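Local atomic coordinates of putative monooxygenase (Fusobacterium nucleatum subsp. nucleatum, PDB entry 3MCS), a protein that probably acts as a monooxygenase of the antibiotic biosynthesis monooxygenase family, an oxidoreductase. Residues L8-K19 against Q86-I97. Residues are numbered along the deposited sequence; the frame is centred on the assembly and turned at random.
Sequences LNVYDFEVKKDK and QIAEGNLNSAEI
Val10 and Ile97 meet through their branch ends, CG2 of Val10 lying 3.7 Å from CD1 of Ile97. Ile97 CD1 also reaches CG of Leu8 at 4.1 Å, so that one isoleucine tip touches two residues of the facing strand. Beneath these side chains the backbones pair antiparallel: Val10 and Ala95 exchange two hydrogen bonds, of which Val10 N to Ala95 O is 2.9 Å long and nearly straight at 167°. A second apolar cluster forms where helix 75-87 ends. With CG of Phe13 set between its backbone N and carbonyl carbon (chi1 65°), the ring reaches Ala88 and Ile87, Phe13 CD1 lying 3.6 Å from Ala88 CB and Phe13 CZ 4.2 Å from Ile87 CD1. Strand 7-15 is the first strand of a βαββαβ ferredoxin-like unit, and strand 91-104 is its last; strand 55-62 pairs with the other edge of 7-15, while Asn9 and Tyr11 face Phe68 of helix 65-73. Two family matches in one chain, with strand 91-104 also pairing with 147-155, are consistent with a single-chain version of the dimeric α/β barrel. Toward solvent the contact is polar and looser. The planes of the Asp12 carboxylate and the Asn93 amide are 85° apart, and the two groups are joined by a water that donates to Asp12 OD2 (2.6 Å) and accepts from Asn93 ND2 (3.2 Å). Nearby, the bond from Asn93 N to Asp12 O is bent and weak, and so is the long one from Glu14 N to Gly90 O, where segment 86-97 turns a corner. On the helix side of that corner two further backbone bonds form, Glu89 N to Glu14 O and Lys16 N to Ile87 O (3.0 Å), with the aliphatic chain of Lys16 laid along the backbone of Ala88.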
loop_
_atom_site.group_PDB
_atom_site.type_symbol
_atom_site.label_atom_id
_atom_site.label_comp_id
_atom_site.label_asym_id
_atom_site.label_seq_id
_atom_site.Cartn_x
_atom_site.Cartn_y
_atom_site.Cartn_z
ATOM N N LEU A 8 -7.961 -1.399 -5.229
ATOM C CA LEU A 8 -6.840 -1.317 -4.293
ATOM C C LEU A 8 -7.345 -1.607 -2.879
ATOM O O LEU A 8 -8.136 -0.807 -2.308
ATOM C CB LEU A 8 -6.241 0.075 -4.320
ATOM C CG LEU A 8 -5.090 0.356 -3.346
ATOM C CD1 LEU A 8 -3.977 -0.636 -3.545
ATOM C CD2 LEU A 8 -4.575 1.771 -3.547
ATOM N N ASN A 9 -6.902 -2.751 -2.344
ATOM C CA ASN A 9 -7.265 -3.213 -1.014
ATOM C C ASN A 9 -5.995 -3.401 -0.178
ATOM O O ASN A 9 -5.004 -3.936 -0.665
ATOM C CB ASN A 9 -8.036 -4.536 -1.100
ATOM C CG ASN A 9 -9.392 -4.394 -1.779
ATOM O OD1 ASN A 9 -9.988 -3.298 -1.819
ATOM N ND2 ASN A 9 -9.909 -5.517 -2.298
ATOM N N VAL A 10 -6.028 -2.939 1.066
ATOM C CA VAL A 10 -4.908 -3.061 1.980
ATOM C C VAL A 10 -5.383 -3.884 3.151
ATOM O O VAL A 10 -6.250 -3.450 3.889
ATOM C CB VAL A 10 -4.448 -1.707 2.480
ATOM C CG1 VAL A 10 -3.383 -1.880 3.521
ATOM C CG2 VAL A 10 -3.940 -0.857 1.328
ATOM N N TYR A 11 -4.842 -5.086 3.291
ATOM C CA TYR A 11 -5.213 -6.012 4.358
ATOM C C TYR A 11 -4.172 -6.013 5.476
ATOM O O TYR A 11 -2.980 -6.047 5.197
ATOM C CB TYR A 11 -5.299 -7.420 3.800
ATOM C CG TYR A 11 -6.267 -7.546 2.672
ATOM C CD1 TYR A 11 -7.616 -7.743 2.916
ATOM C CD2 TYR A 11 -5.838 -7.488 1.344
ATOM C CE1 TYR A 11 -8.523 -7.857 1.870
ATOM C CE2 TYR A 11 -6.739 -7.609 0.299
ATOM C CZ TYR A 11 -8.075 -7.786 0.573
ATOM O OH TYR A 11 -8.979 -7.891 -0.445
ATOM N N ASP A 12 -4.601 -5.990 6.731
ATOM C CA ASP A 12 -3.645 -6.091 7.835
ATOM C C ASP A 12 -4.119 -7.014 8.958
ATOM O O ASP A 12 -5.315 -7.195 9.163
ATOM C CB ASP A 12 -3.300 -4.705 8.369
ATOM C CG ASP A 12 -4.341 -4.136 9.298
ATOM O OD1 ASP A 12 -4.377 -4.516 10.500
ATOM O OD2 ASP A 12 -5.074 -3.252 8.837
ATOM N N PHE A 13 -3.193 -7.627 9.670
ATOM C CA PHE A 13 -3.575 -8.471 10.803
ATOM C C PHE A 13 -2.390 -8.741 11.695
ATOM O O PHE A 13 -1.236 -8.678 11.248
ATOM C CB PHE A 13 -4.199 -9.797 10.370
ATOM C CG PHE A 13 -3.277 -10.709 9.621
ATOM C CD1 PHE A 13 -2.486 -11.612 10.288
ATOM C CD2 PHE A 13 -3.247 -10.704 8.241
ATOM C CE1 PHE A 13 -1.648 -12.470 9.592
ATOM C CE2 PHE A 13 -2.418 -11.561 7.547
ATOM C CZ PHE A 13 -1.619 -12.437 8.226
ATOM N N GLU A 14 -2.688 -9.060 12.950
ATOM C CA GLU A 14 -1.668 -9.329 13.947
ATOM C C GLU A 14 -1.195 -10.777 13.825
ATOM O O GLU A 14 -2.017 -11.698 13.741
ATOM C CB GLU A 14 -2.233 -9.060 15.330
ATOM C CG GLU A 14 -1.249 -9.251 16.433
ATOM C CD GLU A 14 -1.801 -8.870 17.757
ATOM O OE1 GLU A 14 -2.832 -8.158 17.777
ATOM O OE2 GLU A 14 -1.197 -9.274 18.769
ATOM N N VAL A 15 0.122 -10.985 13.827
ATOM C CA VAL A 15 0.689 -12.331 13.685
ATOM C C VAL A 15 0.889 -12.979 15.055
ATOM O O VAL A 15 1.369 -12.347 15.984
ATOM C CB VAL A 15 2.038 -12.302 12.895
ATOM C CG1 VAL A 15 2.558 -13.694 12.641
ATOM C CG2 VAL A 15 1.878 -11.589 11.564
ATOM N N LYS A 16 0.509 -14.245 15.178
ATOM C CA LYS A 16 0.711 -14.966 16.423
ATOM C C LYS A 16 2.186 -14.952 16.859
ATOM O O LYS A 16 3.111 -14.955 16.024
ATOM C CB LYS A 16 0.242 -16.422 16.315
ATOM C CG LYS A 16 -1.260 -16.611 16.290
ATOM C CD LYS A 16 -1.658 -18.072 16.517
ATOM C CE LYS A 16 -3.173 -18.236 16.478
ATOM N NZ LYS A 16 -3.607 -19.641 16.744
ATOM N N LYS A 17 2.388 -14.973 18.176
ATOM C CA LYS A 17 3.726 -14.929 18.757
ATOM C C LYS A 17 4.756 -15.856 18.083
ATOM O O LYS A 17 5.749 -15.386 17.502
ATOM C CB LYS A 17 3.663 -15.262 20.264
ATOM N N ASP A 18 4.510 -17.156 18.140
ATOM C CA ASP A 18 5.496 -18.123 17.668
ATOM C C ASP A 18 5.258 -18.643 16.245
ATOM O O ASP A 18 5.665 -19.767 15.925
ATOM C CB ASP A 18 5.629 -19.289 18.692
ATOM C CG ASP A 18 4.273 -19.893 19.120
ATOM O OD1 ASP A 18 3.212 -19.408 18.646
ATOM O OD2 ASP A 18 4.280 -20.847 19.946
ATOM N N LYS A 19 4.661 -17.814 15.384
ATOM C CA LYS A 19 4.351 -18.231 14.008
ATOM C C LYS A 19 4.895 -17.308 12.898
ATOM O O LYS A 19 4.450 -17.348 11.752
ATOM C CB LYS A 19 2.830 -18.398 13.844
ATOM C CG LYS A 19 2.153 -19.438 14.772
ATOM C CD LYS A 19 2.588 -20.855 14.458
ATOM C CE LYS A 19 1.656 -21.886 15.098
ATOM N NZ LYS A 19 0.265 -21.850 14.527
ATOM N N GLN A 86 -4.399 -20.060 11.388
ATOM C CA GLN A 86 -3.318 -20.689 12.138
ATOM C C GLN A 86 -2.173 -19.707 12.464
ATOM O O GLN A 86 -1.405 -19.934 13.410
ATOM C CB GLN A 86 -2.809 -21.916 11.376
ATOM C CG GLN A 86 -3.808 -23.088 11.368
ATOM C CD GLN A 86 -5.259 -22.636 11.244
ATOM O OE1 GLN A 86 -5.918 -22.344 12.250
ATOM N NE2 GLN A 86 -5.766 -22.585 10.005
ATOM N N ILE A 87 -2.072 -18.611 11.715
ATOM C CA ILE A 87 -1.002 -17.647 11.936
ATOM C C ILE A 87 -1.435 -16.245 12.397
ATOM O O ILE A 87 -0.589 -15.389 12.671
ATOM C CB ILE A 87 -0.174 -17.497 10.646
ATOM C CG1 ILE A 87 -0.995 -16.796 9.552
ATOM C CG2 ILE A 87 0.297 -18.861 10.173
ATOM C CD1 ILE A 87 -0.209 -16.373 8.324
ATOM N N ALA A 88 -2.743 -16.008 12.481
ATOM C CA ALA A 88 -3.259 -14.704 12.881
ATOM C C ALA A 88 -3.809 -14.719 14.317
ATOM O O ALA A 88 -4.572 -15.600 14.714
ATOM C CB ALA A 88 -4.314 -14.249 11.903
ATOM N N GLU A 89 -3.398 -13.735 15.096
ATOM C CA GLU A 89 -3.868 -13.615 16.463
ATOM C C GLU A 89 -5.253 -12.955 16.476
ATOM O O GLU A 89 -6.193 -13.444 17.085
ATOM C CB GLU A 89 -2.874 -12.803 17.305
ATOM C CG GLU A 89 -3.169 -12.804 18.818
ATOM C CD GLU A 89 -3.027 -14.185 19.490
ATOM O OE1 GLU A 89 -2.061 -14.916 19.190
ATOM O OE2 GLU A 89 -3.862 -14.512 20.361
ATOM N N GLY A 90 -5.383 -11.835 15.789
ATOM C CA GLY A 90 -6.669 -11.163 15.774
ATOM C C GLY A 90 -6.697 -10.018 14.796
ATOM O O GLY A 90 -5.880 -9.981 13.861
ATOM N N ASN A 91 -7.633 -9.088 15.040
ATOM C CA ASN A 91 -7.883 -7.904 14.188
ATOM C C ASN A 91 -8.474 -8.288 12.804
ATOM O O ASN A 91 -9.711 -8.313 12.665
ATOM C CB ASN A 91 -6.640 -6.982 14.066
ATOM C CG ASN A 91 -6.330 -6.213 15.374
ATOM O OD1 ASN A 91 -6.217 -6.810 16.453
ATOM N ND2 ASN A 91 -6.178 -4.882 15.267
ATOM N N LEU A 92 -7.588 -8.596 11.833
ATOM C CA LEU A 92 -7.979 -8.999 10.472
ATOM C C LEU A 92 -8.735 -7.893 9.712
ATOM O O LEU A 92 -9.812 -8.131 9.196
ATOM C CB LEU A 92 -8.814 -10.287 10.542
ATOM C CG LEU A 92 -8.196 -11.425 11.370
ATOM C CD1 LEU A 92 -9.232 -12.474 11.772
ATOM C CD2 LEU A 92 -7.042 -12.049 10.600
ATOM N N ASN A 93 -8.162 -6.694 9.647
ATOM C CA ASN A 93 -8.784 -5.549 8.979
ATOM C C ASN A 93 -8.478 -5.464 7.508
ATOM O O ASN A 93 -7.554 -6.121 7.013
ATOM C CB ASN A 93 -8.281 -4.250 9.577
ATOM C CG ASN A 93 -8.368 -4.240 11.047
ATOM O OD1 ASN A 93 -9.047 -5.100 11.645
ATOM N ND2 ASN A 93 -7.654 -3.300 11.672
ATOM N N SER A 94 -9.233 -4.606 6.824
ATOM C CA SER A 94 -9.061 -4.418 5.401
ATOM C C SER A 94 -9.658 -3.103 4.966
ATOM O O SER A 94 -10.827 -2.863 5.161
ATOM C CB SER A 94 -9.738 -5.548 4.625
ATOM O OG SER A 94 -11.128 -5.390 4.706
ATOM N N ALA A 95 -8.840 -2.268 4.370
ATOM C CA ALA A 95 -9.276 -1.015 3.826
ATOM C C ALA A 95 -9.503 -1.170 2.305
ATOM O O ALA A 95 -8.635 -1.695 1.614
ATOM C CB ALA A 95 -8.218 0.033 4.089
ATOM N N GLU A 96 -10.658 -0.728 1.803
ATOM C CA GLU A 96 -10.934 -0.713 0.371
ATOM C C GLU A 96 -10.772 0.725 -0.074
ATOM O O GLU A 96 -11.404 1.600 0.488
ATOM C CB GLU A 96 -12.345 -1.195 0.054
ATOM C CG GLU A 96 -12.654 -2.635 0.462
ATOM C CD GLU A 96 -13.946 -3.153 -0.146
ATOM O OE1 GLU A 96 -14.372 -2.645 -1.217
ATOM O OE2 GLU A 96 -14.528 -4.088 0.430
ATOM N N ILE A 97 -9.974 0.981 -1.110
ATOM C CA ILE A 97 -9.621 2.373 -1.467
ATOM C C ILE A 97 -9.987 2.889 -2.859
ATOM O O ILE A 97 -9.711 2.251 -3.852
ATOM C CB ILE A 97 -8.092 2.522 -1.312
ATOM C CG1 ILE A 97 -7.665 2.007 0.071
ATOM C CG2 ILE A 97 -7.668 3.959 -1.519
ATOM C CD1 ILE A 97 -6.202 1.927 0.264
HETATM O O HOH W 1 -6.003 -1.104 9.971
#